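Local coordinates for protein NreA (Staphylococcus aureus subsp. aureus, PDB 6K2H) that probably senses nitrate through a GAF domain and relays its presence in nitrate-dependent signalling in Staphylococcus aureus, at residues Y25-I30 / H45-N50; T69-G74 / Y117-F122; E100-V105 / G123-R128. The protein carries 1 engineered substitution. All coordinates share one frame; numbering follows the deposited sequence.

Contact 1 (Y25-I30 / H45-N50); sequences YDFAAI and HYVSGN
Phe27 and Ala29 meet Val47 on one face of a beta hairpin, whose strands 27-33 and 42-48 are neighbours in the antiparallel sheet of the GAF fold. The strand segments run 170° apart. Ala28 pairs with Ser48, and Ile30 with Tyr46, as hydrogen-bonded pairs; Ala29 and Val47 form the non-hydrogen-bonded pair between them. Ala28 N donates to Ser48 O over 2.9 Å and Ser48 N donates back to Ala28 O, so the two strands are joined by a reciprocal pair of bonds.

Phe27 lies at the open end of the hairpin, away from its connecting loop. Its CB is 4.2 Å from Ser48 O and its CG 4.0 Å from the same Ser48 O; with CG anti to the backbone N (chi1 178°), the ring is carried toward Val47 and Asn50. CD1 of Phe27 comes within 3.4 Å of Ser48 O. Phe27 CE1 lies 3.9 Å from Asn50 CB. At the tip, Phe27 CZ ends 3.8 Å from Val47 CG1. Asn50 thus meets the ring at its edge, with its backbone N in the ring plane, while the valine methyl approaches obliquely. Gly49, with positive phi, turns the chain here and brings Asn50 to that edge.

The other face carries Ala28, Ile30, Tyr46 and Ser48 and is covered by helix 10-23. Ser48 OG bonds to Asp17 and Arg20, and Tyr46 OH to Glu8 O, so both polar ends have partners on that side, Ser48 in the helix and Tyr46 just before it.

At the far end of the pairing the register slips by one residue. His45 and Tyr46 both face Ile30 in a classic beta bulge: Ile30 O accepts from His45 N at 2.9 Å and only weakly from Tyr46 N at 3.4 Å.

Contact 2 (T69-G74 / Y117-F122); sequences TVMKTG and YGVLLF
This is an apolar helix-on-sheet contact: the last turn of helix 65-73 rests on strand 115-124, on the face of the GAF sheet away from helix 10-23. The helix segment passes the strand segment at 8.0 Å, with their directions 133° apart, and Val70, Met71 and Val119 fill the gap.

The CB of Val119 points toward the helix, and both methyls make contact. Val119 CG2 is wedged between the two helix residues, 3.8 Å from Val70 CB and 3.5 Å from Met71 CG, while Val119 CG1 sits 4.1 Å from Val70 CG1. Met71 starts off to the side and bends at both chi2 (-129°) and chi3 (40°). That double bend carries Met71 SD to 4.1 Å from Gly118 CA and lays the methyl Met71 CE 3.8 Å from Tyr117 C, against the backbone of the strand. Here the strand carries a classic beta bulge, with Tyr117 and Gly118 both facing Leu110. The CB of Tyr117 points away from the helix. Around the contact, Val70 also packs on Met77 and Pro109, and Met71 on Tyr33.

With no hydrogen bond between the two segments, methyl, methylene and thioether groups meet the strand by van der Waals contact alone, so shape and not bond direction governs the fit.

Contact 3 (E100-V105 / G123-R128); sequences ESLTAV and GQRDGR
Arg125 reaches back along 100-105 and grips Glu100 twice. Arg125 NE donates to Glu100 O at 2.8 Å, lying in the carbonyl plane, with the oxygen also in the guanidinium plane. Arg125 NH2 forms a salt bridge to Glu100 OE1 at 2.7 Å; as a hydrogen bond it is weak, and carboxylate and guanidinium planes stand 59° apart.

Beside it Gln124 O draws Thr103 N to 2.7 Å and, weakly, Ala104 N to 3.4 Å, making a classic beta bulge where the hairpin of strands 104-112 and 115-124 opens. Thr103 OG1, placed between its own backbone N and carbonyl carbon (chi1 58°), accepts from Gly127 N at 2.9 Å and so pins the type I' turn Arg125-Arg128. One water joins this hydroxyl to Arg128 O; another links Ser101 O to Asp126 N.

Around the ion pair, Arg125 NH2 also bonds to Gly49 O, Arg125 N to Asp26 OD2 and Glu100 OE1 to Lys51 N. Leu102, following helix 96-99, packs on Leu97 and Phe27, while Gly123 bonds to Phe27 of strand 27-33 and Val105 to Ile79 of strand 77-79.

All three contacts use one antiparallel sheet: contacts 1 and 3 pair strands within it, whereas contact 2 lays helix 65-73 on one of its faces. Contact 1 pairs the edge strand 42-48 with strand 27-33, which bonds in turn to strand 115-124, shared by contacts 2 and 3. Contacts 1 and 2 are buried, on opposite sides of the chain's centre; contact 3 is only partly buried, where strand 115-124 ends and strand 104-112 begins. Chemistry follows place: backbone bonds plus side chains on both faces in contact 1, apolar packing alone in contact 2, and charges, waters and a turn in contact 3. Contacts 2 and 3 also touch through Leu121 against Val105 and Leu102.

Contact 1 (Y25-I30 / H45-N50)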
ATOM      1  N   TYR A  25      -1.209  10.836  -7.020  1.00 21.85           N
ATOM      2  CA  TYR A  25      -1.222  10.478  -5.583  1.00 20.86           C
ATOM      3  C   TYR A  25      -0.246  11.216  -4.749  1.00 21.85           C
ATOM      4  O   TYR A  25       0.902  11.459  -5.137  1.00 24.44           O
ATOM      5  CB  TYR A  25      -1.125   8.955  -5.394  1.00 22.11           C
ATOM      6  CG  TYR A  25      -2.469   8.242  -5.627  1.00 21.44           C
ATOM      7  CD1 TYR A  25      -3.464   8.198  -4.631  1.00 21.03           C
ATOM      8  CD2 TYR A  25      -2.764   7.687  -6.831  1.00 23.00           C
ATOM      9  CE1 TYR A  25      -4.680   7.539  -4.852  1.00 21.05           C
ATOM     10  CE2 TYR A  25      -3.956   7.038  -7.078  1.00 23.23           C
ATOM     11  CZ  TYR A  25      -4.905   6.947  -6.115  1.00 25.54           C
ATOM     12  OH  TYR A  25      -6.080   6.319  -6.391  1.00 24.28           O
ATOM     13  N   ASP A  26      -0.647  11.474  -3.505  1.00 19.57           N
ATOM     14  CA  ASP A  26       0.246  12.087  -2.582  1.00 19.54           C
ATOM     15  C   ASP A  26       1.308  11.090  -2.072  1.00 23.52           C
ATOM     16  O   ASP A  26       2.350  11.491  -1.582  1.00 21.33           O
ATOM     17  CB  ASP A  26      -0.507  12.654  -1.396  1.00 22.67           C
ATOM     18  CG  ASP A  26      -1.418  13.839  -1.791  1.00 24.14           C
ATOM     19  OD1 ASP A  26      -1.139  14.476  -2.859  1.00 24.01           O
ATOM     20  OD2 ASP A  26      -2.417  14.092  -1.070  1.00 22.13           O
ATOM     21  N   PHE A  27       0.934   9.816  -2.050  1.00 20.45           N
ATOM     22  CA  PHE A  27       1.781   8.791  -1.463  1.00 20.16           C
ATOM     23  C   PHE A  27       1.624   7.481  -2.217  1.00 20.34           C
ATOM     24  O   PHE A  27       0.510   7.121  -2.712  1.00 19.49           O
ATOM     25  CB  PHE A  27       1.303   8.561   0.002  1.00 19.14           C
ATOM     26  CG  PHE A  27       2.066   7.493   0.737  1.00 18.56           C
ATOM     27  CD1 PHE A  27       3.376   7.704   1.139  1.00 19.94           C
ATOM     28  CD2 PHE A  27       1.507   6.273   1.015  1.00 20.26           C
ATOM     29  CE1 PHE A  27       4.107   6.746   1.798  1.00 22.16           C
ATOM     30  CE2 PHE A  27       2.251   5.298   1.675  1.00 20.16           C
ATOM     31  CZ  PHE A  27       3.552   5.531   2.056  1.00 20.15           C
ATOM     32  N   ALA A  28       2.682   6.699  -2.284  1.00 17.22           N
ATOM     33  CA  ALA A  28       2.514   5.278  -2.752  1.00 19.58           C
ATOM     34  C   ALA A  28       3.510   4.382  -2.007  1.00 19.86           C
ATOM     35  O   ALA A  28       4.541   4.878  -1.534  1.00 20.74           O
ATOM     36  CB  ALA A  28       2.669   5.155  -4.298  1.00 20.89           C
ATOM     37  N   ALA A  29       3.239   3.087  -1.915  1.00 16.27           N
ATOM     38  CA  ALA A  29       4.117   2.188  -1.192  1.00 16.96           C
ATOM     39  C   ALA A  29       3.973   0.806  -1.753  1.00 20.73           C
ATOM     40  O   ALA A  29       2.884   0.451  -2.273  1.00 20.10           O
ATOM     41  CB  ALA A  29       3.814   2.232   0.271  1.00 18.99           C
ATOM     42  N   ILE A  30       5.055   0.034  -1.691  1.00 19.52           N
ATOM     43  CA  ILE A  30       4.964  -1.399  -2.060  1.00 20.44           C
ATOM     44  C   ILE A  30       5.367  -2.256  -0.867  1.00 20.01           C
ATOM     45  O   ILE A  30       6.430  -2.061  -0.306  1.00 19.77           O
ATOM     46  CB  ILE A  30       5.896  -1.697  -3.249  1.00 21.33           C
ATOM     47  CG1 ILE A  30       5.384  -1.010  -4.526  1.00 25.57           C
ATOM     48  CG2 ILE A  30       5.965  -3.225  -3.490  1.00 25.09           C
ATOM     49  CD1 ILE A  30       6.391  -0.892  -5.676  1.00 29.80           C
ATOM     50  N   HIS A  45       8.485  -1.948   1.771  1.00 19.81           N
ATOM     51  CA  HIS A  45       9.870  -2.008   1.269  0.51 21.36           C
ATOM     52  C   HIS A  45      10.218  -0.703   0.536  1.00 25.23           C
ATOM     53  O   HIS A  45      11.355  -0.240   0.631  1.00 26.11           O
ATOM     54  CB  HIS A  45      10.121  -3.195   0.306  0.51 22.44           C
ATOM     55  CG  HIS A  45      10.362  -4.528   0.982  0.51 22.44           C
ATOM     56  ND1 HIS A  45       9.413  -5.159   1.750  0.51 23.74           N
ATOM     57  CD2 HIS A  45      11.450  -5.340   1.003  0.51 25.36           C
ATOM     58  CE1 HIS A  45       9.909  -6.276   2.253  0.51 20.19           C
ATOM     59  NE2 HIS A  45      11.132  -6.430   1.781  0.51 26.31           N
ATOM     60  N   TYR A  46       9.271  -0.211  -0.233  1.00 20.78           N
ATOM     61  CA  TYR A  46       9.426   1.052  -1.020  1.00 21.78           C
ATOM     62  C   TYR A  46       8.321   2.004  -0.744  1.00 23.31           C
ATOM     63  O   TYR A  46       7.177   1.593  -0.590  1.00 19.06           O
ATOM     64  CB  TYR A  46       9.492   0.788  -2.535  1.00 22.74           C
ATOM     65  CG  TYR A  46      10.578  -0.146  -2.940  1.00 24.08           C
ATOM     66  CD1 TYR A  46      11.852   0.312  -3.131  1.00 30.80           C
ATOM     67  CD2 TYR A  46      10.328  -1.516  -3.076  1.00 28.85           C
ATOM     68  CE1 TYR A  46      12.875  -0.562  -3.482  1.00 35.29           C
ATOM     69  CE2 TYR A  46      11.340  -2.402  -3.417  1.00 34.51           C
ATOM     70  CZ  TYR A  46      12.615  -1.925  -3.572  1.00 33.86           C
ATOM     71  OH  TYR A  46      13.575  -2.820  -3.945  1.00 40.17           O
ATOM     72  N   VAL A  47       8.633   3.299  -0.639  1.00 21.14           N
ATOM     73  CA  VAL A  47       7.601   4.325  -0.468  1.00 21.48           C
ATOM     74  C   VAL A  47       7.911   5.502  -1.405  1.00 25.04           C
ATOM     75  O   VAL A  47       9.111   5.683  -1.807  1.00 23.36           O
ATOM     76  CB  VAL A  47       7.452   4.878   0.972  1.00 20.25           C
ATOM     77  CG1 VAL A  47       6.987   3.853   1.961  1.00 20.00           C
ATOM     78  CG2 VAL A  47       8.716   5.562   1.428  1.00 22.07           C
ATOM     79  N   SER A  48       6.907   6.318  -1.717  1.00 22.79           N
ATOM     80  CA  SER A  48       7.165   7.497  -2.618  1.00 23.09           C
ATOM     81  C   SER A  48       6.252   8.567  -2.106  1.00 25.11           C
ATOM     82  O   SER A  48       5.086   8.280  -1.724  1.00 23.21           O
ATOM     83  CB  SER A  48       6.885   7.160  -4.062  1.00 23.91           C
ATOM     84  OG  SER A  48       6.962   8.327  -4.871  1.00 25.13           O
ATOM     85  N   GLY A  49       6.757   9.792  -2.009  1.00 21.92           N
ATOM     86  CA  GLY A  49       5.943  10.867  -1.420  1.00 21.06           C
ATOM     87  C   GLY A  49       5.763  10.767   0.111  1.00 19.77           C
ATOM     88  O   GLY A  49       4.912  11.443   0.693  1.00 21.25           O
ATOM     89  N   ASN A  50       6.608  10.017   0.759  1.00 20.54           N
ATOM     90  CA  ASN A  50       6.556   9.820   2.181  1.00 19.57           C
ATOM     91  C   ASN A  50       6.941  11.076   2.922  1.00 25.28           C
ATOM     92  O   ASN A  50       7.898  11.801   2.533  1.00 20.95           O
ATOM     93  CB  ASN A  50       7.431   8.646   2.636  1.00 20.03           C
ATOM     94  CG  ASN A  50       8.909   8.837   2.352  1.00 22.22           C
ATOM     95  OD1 ASN A  50       9.311   9.043   1.194  1.00 22.72           O
ATOM     96  ND2 ASN A  50       9.719   8.757   3.373  1.00 21.80           N
TER

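Contact 2 (T69-G74 / Y117-F122)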
ATOM      1  N   THR A  69      -3.980  -8.002   4.547  1.00 25.93           N
ATOM      2  CA  THR A  69      -5.298  -8.409   4.087  1.00 28.64           C
ATOM      3  C   THR A  69      -5.304  -8.627   2.576  1.00 27.52           C
ATOM      4  O   THR A  69      -5.815  -9.619   2.100  1.00 27.53           O
ATOM      5  CB  THR A  69      -6.358  -7.375   4.518  1.00 32.15           C
ATOM      6  OG1 THR A  69      -6.294  -7.190   5.956  1.00 33.32           O
ATOM      7  CG2 THR A  69      -7.725  -7.758   4.113  1.00 34.47           C
ATOM      8  N   VAL A  70      -4.691  -7.743   1.831  1.00 26.39           N
ATOM      9  CA  VAL A  70      -4.699  -7.914   0.380  1.00 25.90           C
ATOM     10  C   VAL A  70      -3.934  -9.193  -0.005  1.00 26.58           C
ATOM     11  O   VAL A  70      -4.353  -9.884  -0.909  1.00 28.10           O
ATOM     12  CB  VAL A  70      -4.139  -6.671  -0.306  1.00 23.08           C
ATOM     13  CG1 VAL A  70      -3.939  -6.904  -1.818  1.00 23.71           C
ATOM     14  CG2 VAL A  70      -5.061  -5.483  -0.106  1.00 22.54           C
ATOM     15  N   MET A  71      -2.813  -9.462   0.674  1.00 28.63           N
ATOM     16  CA  MET A  71      -1.964 -10.592   0.376  1.00 31.22           C
ATOM     17  C   MET A  71      -2.732 -11.838   0.637  1.00 33.74           C
ATOM     18  O   MET A  71      -2.607 -12.795  -0.102  1.00 34.00           O
ATOM     19  CB  MET A  71      -0.688 -10.593   1.231  1.00 34.94           C
ATOM     20  CG  MET A  71       0.201  -9.458   0.846  1.00 38.27           C
ATOM     21  SD  MET A  71       1.904  -9.701   0.476  1.00 50.40           S
ATOM     22  CE  MET A  71       1.795 -11.226  -0.431  1.00 36.05           C
ATOM     23  N   LYS A  72      -3.519 -11.827   1.673  1.00 33.61           N
ATOM     24  CA  LYS A  72      -4.279 -12.992   2.062  1.00 41.70           C
ATOM     25  C   LYS A  72      -5.450 -13.214   1.155  1.00 42.55           C
ATOM     26  O   LYS A  72      -5.648 -14.326   0.713  1.00 44.24           O
ATOM     27  CB  LYS A  72      -4.789 -12.874   3.499  1.00 46.29           C
ATOM     28  CG  LYS A  72      -5.737 -14.027   3.850  1.00 52.76           C
ATOM     29  CD  LYS A  72      -6.011 -14.165   5.331  1.00 60.04           C
ATOM     30  CE  LYS A  72      -6.967 -15.330   5.597  1.00 67.81           C
ATOM     31  NZ  LYS A  72      -7.986 -14.997   6.635  1.00 75.84           N
ATOM     32  N   THR A  73      -6.239 -12.182   0.893  1.00 36.56           N
ATOM     33  CA  THR A  73      -7.456 -12.333   0.087  1.00 34.68           C
ATOM     34  C   THR A  73      -7.255 -12.285  -1.385  1.00 32.36           C
ATOM     35  O   THR A  73      -8.111 -12.734  -2.115  1.00 35.62           O
ATOM     36  CB  THR A  73      -8.458 -11.180   0.337  1.00 39.34           C
ATOM     37  OG1 THR A  73      -7.847  -9.922  -0.011  1.00 38.72           O
ATOM     38  CG2 THR A  73      -8.893 -11.163   1.739  1.00 40.03           C
ATOM     39  N   GLY A  74      -6.168 -11.682  -1.863  1.00 29.70           N
ATOM     40  CA  GLY A  74      -6.054 -11.418  -3.281  1.00 28.28           C
ATOM     41  C   GLY A  74      -7.003 -10.417  -3.913  1.00 28.74           C
ATOM     42  O   GLY A  74      -7.188 -10.402  -5.139  1.00 35.28           O
ATOM     43  N   TYR A 117       2.336 -11.603  -4.792  1.00 21.73           N
ATOM     44  CA  TYR A 117       3.653 -11.431  -4.232  1.00 25.32           C
ATOM     45  C   TYR A 117       3.827 -10.126  -3.491  1.00 25.48           C
ATOM     46  O   TYR A 117       4.759  -9.979  -2.685  1.00 26.93           O
ATOM     47  CB  TYR A 117       4.701 -11.537  -5.310  1.00 25.87           C
ATOM     48  CG  TYR A 117       4.778 -10.397  -6.294  1.00 26.61           C
ATOM     49  CD1 TYR A 117       5.555  -9.234  -6.017  1.00 28.65           C
ATOM     50  CD2 TYR A 117       4.154 -10.481  -7.534  1.00 26.92           C
ATOM     51  CE1 TYR A 117       5.646  -8.179  -6.952  1.00 30.27           C
ATOM     52  CE2 TYR A 117       4.260  -9.450  -8.439  1.00 30.73           C
ATOM     53  CZ  TYR A 117       4.990  -8.303  -8.129  1.00 31.29           C
ATOM     54  OH  TYR A 117       5.091  -7.323  -9.056  1.00 35.53           O
ATOM     55  N   GLY A 118       2.892  -9.210  -3.679  1.00 23.64           N
ATOM     56  CA  GLY A 118       3.055  -7.890  -3.055  1.00 22.73           C
ATOM     57  C   GLY A 118       1.777  -7.077  -3.084  1.00 24.05           C
ATOM     58  O   GLY A 118       0.723  -7.504  -3.638  1.00 23.18           O
ATOM     59  N   VAL A 119       1.873  -5.905  -2.464  1.00 19.40           N
ATOM     60  CA  VAL A 119       0.770  -4.968  -2.431  1.00 20.91           C
ATOM     61  C   VAL A 119       1.247  -3.607  -2.824  1.00 22.86           C
ATOM     62  O   VAL A 119       2.218  -3.135  -2.259  1.00 21.36           O
ATOM     63  CB  VAL A 119       0.075  -4.932  -1.054  1.00 22.87           C
ATOM     64  CG1 VAL A 119      -1.109  -3.979  -1.095  1.00 22.05           C
ATOM     65  CG2 VAL A 119      -0.359  -6.337  -0.643  1.00 25.80           C
ATOM     66  N   LEU A 120       0.584  -2.996  -3.829  1.00 20.20           N
ATOM     67  CA  LEU A 120       0.804  -1.610  -4.200  1.00 18.73           C
ATOM     68  C   LEU A 120      -0.273  -0.714  -3.587  1.00 21.54           C
ATOM     69  O   LEU A 120      -1.502  -0.899  -3.826  1.00 20.45           O
ATOM     70  CB  LEU A 120       0.782  -1.447  -5.707  1.00 20.92           C
ATOM     71  CG  LEU A 120       0.837  -0.112  -6.331  1.00 20.00           C
ATOM     72  CD1 LEU A 120       2.125   0.612  -5.997  1.00 24.98           C
ATOM     73  CD2 LEU A 120       0.708  -0.237  -7.867  1.00 23.75           C
ATOM     74  N   LEU A 121       0.160   0.184  -2.737  1.00 20.52           N
ATOM     75  CA  LEU A 121      -0.743   1.098  -1.997  1.00 19.81           C
ATOM     76  C   LEU A 121      -0.608   2.501  -2.572  1.00 20.24           C
ATOM     77  O   LEU A 121       0.544   2.973  -2.796  1.00 20.53           O
ATOM     78  CB  LEU A 121      -0.407   1.080  -0.534  1.00 21.58           C
ATOM     79  CG  LEU A 121      -1.092   2.213   0.235  1.00 25.07           C
ATOM     80  CD1 LEU A 121      -2.522   1.969   0.327  1.00 27.08           C
ATOM     81  CD2 LEU A 121      -0.465   2.365   1.634  1.00 31.07           C
ATOM     82  N   PHE A 122      -1.753   3.090  -2.969  1.00 17.94           N
ATOM     83  CA  PHE A 122      -1.831   4.515  -3.363  1.00 20.09           C
ATOM     84  C   PHE A 122      -2.573   5.219  -2.243  1.00 20.56           C
ATOM     85  O   PHE A 122      -3.653   4.765  -1.783  1.00 19.92           O
ATOM     86  CB  PHE A 122      -2.593   4.673  -4.692  1.00 21.89           C
ATOM     87  CG  PHE A 122      -1.842   4.136  -5.884  1.00 21.53           C
ATOM     88  CD1 PHE A 122      -0.796   4.893  -6.409  1.00 27.65           C
ATOM     89  CD2 PHE A 122      -2.237   2.999  -6.528  1.00 30.40           C
ATOM     90  CE1 PHE A 122      -0.113   4.435  -7.539  1.00 26.52           C
ATOM     91  CE2 PHE A 122      -1.578   2.547  -7.672  1.00 29.37           C
ATOM     92  CZ  PHE A 122      -0.515   3.278  -8.172  1.00 29.06           C
TER

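Contact 3 (E100-V105 / G123-R128)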
ATOM      1  N   GLU A 100       1.677   8.154   7.805  1.00 19.09           N
ATOM      2  CA  GLU A 100       1.632   9.022   6.630  1.00 19.87           C
ATOM      3  C   GLU A 100       0.344   9.857   6.525  1.00 18.85           C
ATOM      4  O   GLU A 100       0.191  10.543   5.567  1.00 18.90           O
ATOM      5  CB  GLU A 100       1.859   8.175   5.379  1.00 20.93           C
ATOM      6  CG  GLU A 100       3.274   7.618   5.229  1.00 20.41           C
ATOM      7  CD  GLU A 100       4.333   8.726   5.072  1.00 21.32           C
ATOM      8  OE1 GLU A 100       3.965   9.811   4.517  1.00 18.96           O
ATOM      9  OE2 GLU A 100       5.503   8.492   5.454  1.00 21.36           O
ATOM     10  N   SER A 101      -0.476   9.871   7.569  1.00 18.72           N
ATOM     11  CA  SER A 101      -1.697  10.697   7.643  1.00 20.46           C
ATOM     12  C   SER A 101      -2.513  10.570   6.372  1.00 19.45           C
ATOM     13  O   SER A 101      -2.912  11.576   5.771  1.00 21.31           O
ATOM     14  CB  SER A 101      -1.382  12.185   7.898  1.00 23.43           C
ATOM     15  OG  SER A 101      -0.414  12.308   8.942  1.00 25.11           O
ATOM     16  N   LEU A 102      -2.761   9.339   5.995  1.00 18.54           N
ATOM     17  CA  LEU A 102      -3.557   9.113   4.782  1.00 18.81           C
ATOM     18  C   LEU A 102      -5.048   9.222   5.043  1.00 19.51           C
ATOM     19  O   LEU A 102      -5.574   8.650   6.041  1.00 21.50           O
ATOM     20  CB  LEU A 102      -3.206   7.725   4.255  1.00 19.77           C
ATOM     21  CG  LEU A 102      -1.740   7.421   3.972  1.00 19.16           C
ATOM     22  CD1 LEU A 102      -1.476   6.014   3.418  1.00 19.30           C
ATOM     23  CD2 LEU A 102      -1.193   8.509   3.054  1.00 20.11           C
ATOM     24  N   THR A 103      -5.703   9.943   4.153  1.00 19.75           N
ATOM     25  CA  THR A 103      -7.147  10.208   4.260  1.00 22.09           C
ATOM     26  C   THR A 103      -7.966   9.400   3.292  1.00 20.38           C
ATOM     27  O   THR A 103      -9.148   9.324   3.447  1.00 20.82           O
ATOM     28  CB  THR A 103      -7.461  11.714   4.172  1.00 23.36           C
ATOM     29  OG1 THR A 103      -6.958  12.246   2.941  1.00 22.56           O
ATOM     30  CG2 THR A 103      -6.813  12.454   5.350  1.00 24.35           C
ATOM     31  N   ALA A 104      -7.343   8.813   2.275  1.00 20.45           N
ATOM     32  CA  ALA A 104      -7.992   7.841   1.354  1.00 19.95           C
ATOM     33  C   ALA A 104      -6.919   6.898   0.868  1.00 20.94           C
ATOM     34  O   ALA A 104      -5.746   7.289   0.732  1.00 20.13           O
ATOM     35  CB  ALA A 104      -8.621   8.546   0.176  1.00 19.70           C
ATOM     36  N   VAL A 105      -7.288   5.665   0.584  1.00 18.11           N
ATOM     37  CA  VAL A 105      -6.324   4.664   0.115  1.00 19.00           C
ATOM     38  C   VAL A 105      -6.921   3.673  -0.878  1.00 21.39           C
ATOM     39  O   VAL A 105      -8.139   3.361  -0.819  1.00 20.04           O
ATOM     40  CB  VAL A 105      -5.619   3.846   1.255  1.00 22.92           C
ATOM     41  CG1 VAL A 105      -4.782   4.735   2.150  1.00 23.72           C
ATOM     42  CG2 VAL A 105      -6.599   3.131   2.105  1.00 29.00           C
ATOM     43  N   GLY A 123      -2.011   6.317  -1.768  1.00 18.95           N
ATOM     44  CA  GLY A 123      -2.646   7.085  -0.699  1.00 19.74           C
ATOM     45  C   GLY A 123      -2.795   8.580  -0.943  1.00 21.08           C
ATOM     46  O   GLY A 123      -1.925   9.171  -1.568  1.00 19.94           O
ATOM     47  N   GLN A 124      -3.902   9.157  -0.508  1.00 19.26           N
ATOM     48  CA  GLN A 124      -4.083  10.612  -0.509  1.00 19.00           C
ATOM     49  C   GLN A 124      -3.981  11.165   0.884  1.00 18.55           C
ATOM     50  O   GLN A 124      -4.351  10.476   1.873  1.00 19.34           O
ATOM     51  CB  GLN A 124      -5.434  11.022  -1.100  1.00 18.61           C
ATOM     52  CG  GLN A 124      -5.644  10.557  -2.542  1.00 19.10           C
ATOM     53  CD  GLN A 124      -4.825  11.295  -3.564  1.00 22.51           C
ATOM     54  OE1 GLN A 124      -3.621  11.521  -3.393  1.00 21.71           O
ATOM     55  NE2 GLN A 124      -5.476  11.706  -4.662  1.00 24.25           N
ATOM     56  N   ARG A 125      -3.584  12.437   0.955  1.00 19.93           N
ATOM     57  CA  ARG A 125      -3.624  13.190   2.184  1.00 20.66           C
ATOM     58  C   ARG A 125      -4.594  14.352   2.042  1.00 20.41           C
ATOM     59  O   ARG A 125      -5.057  14.678   0.966  1.00 21.25           O
ATOM     60  CB  ARG A 125      -2.222  13.746   2.495  1.00 21.14           C
ATOM     61  CG  ARG A 125      -1.237  12.605   2.768  1.00 20.06           C
ATOM     62  CD  ARG A 125       0.016  13.104   3.480  1.00 22.17           C
ATOM     63  NE  ARG A 125       1.055  12.085   3.369  1.00 20.83           N
ATOM     64  CZ  ARG A 125       1.939  11.988   2.373  1.00 21.73           C
ATOM     65  NH1 ARG A 125       1.991  12.890   1.386  1.00 20.90           N
ATOM     66  NH2 ARG A 125       2.746  10.943   2.355  1.00 21.75           N
ATOM     67  N   ASP A 126      -4.922  14.944   3.167  1.00 20.58           N
ATOM     68  CA  ASP A 126      -5.622  16.284   3.232  1.00 19.89           C
ATOM     69  C   ASP A 126      -6.991  16.240   2.603  1.00 22.16           C
ATOM     70  O   ASP A 126      -7.525  17.281   2.195  1.00 22.85           O
ATOM     71  CB  ASP A 126      -4.795  17.422   2.604  1.00 19.24           C
ATOM     72  CG  ASP A 126      -3.397  17.521   3.212  1.00 22.57           C
ATOM     73  OD1 ASP A 126      -3.339  17.679   4.452  1.00 24.05           O
ATOM     74  OD2 ASP A 126      -2.404  17.500   2.440  1.00 26.51           O
ATOM     75  N   GLY A 127      -7.559  15.021   2.500  1.00 19.83           N
ATOM     76  CA  GLY A 127      -8.939  14.898   1.961  1.00 21.62           C
ATOM     77  C   GLY A 127      -9.040  14.870   0.477  1.00 20.89           C
ATOM     78  O   GLY A 127     -10.163  14.943  -0.068  1.00 24.68           O
ATOM     79  N   ARG A 128      -7.928  14.791  -0.219  1.00 21.11           N
ATOM     80  CA  ARG A 128      -7.950  14.711  -1.683  1.00 23.75           C
ATOM     81  C   ARG A 128      -8.597  13.352  -2.013  1.00 21.78           C
ATOM     82  O   ARG A 128      -8.190  12.297  -1.533  1.00 22.85           O
ATOM     83  CB  ARG A 128      -6.567  14.781  -2.334  1.00 27.59           C
ATOM     84  CG  ARG A 128      -5.859  16.131  -2.268  1.00 27.77           C
ATOM     85  CD  ARG A 128      -4.564  16.130  -3.100  1.00 27.38           C
ATOM     86  NE  ARG A 128      -4.894  15.788  -4.508  1.00 28.61           N
ATOM     87  CZ  ARG A 128      -4.233  14.972  -5.325  1.00 26.57           C
ATOM     88  NH1 ARG A 128      -4.760  14.691  -6.562  1.00 28.48           N
ATOM     89  NH2 ARG A 128      -3.100  14.400  -4.960  1.00 25.88           N
TER
HETATM   90  O   HOH W   1      -3.489  14.241   5.745  1.00 20.43           O
HETATM   91  O   HOH W   2      -8.684  11.825   1.056  1.00 21.67           O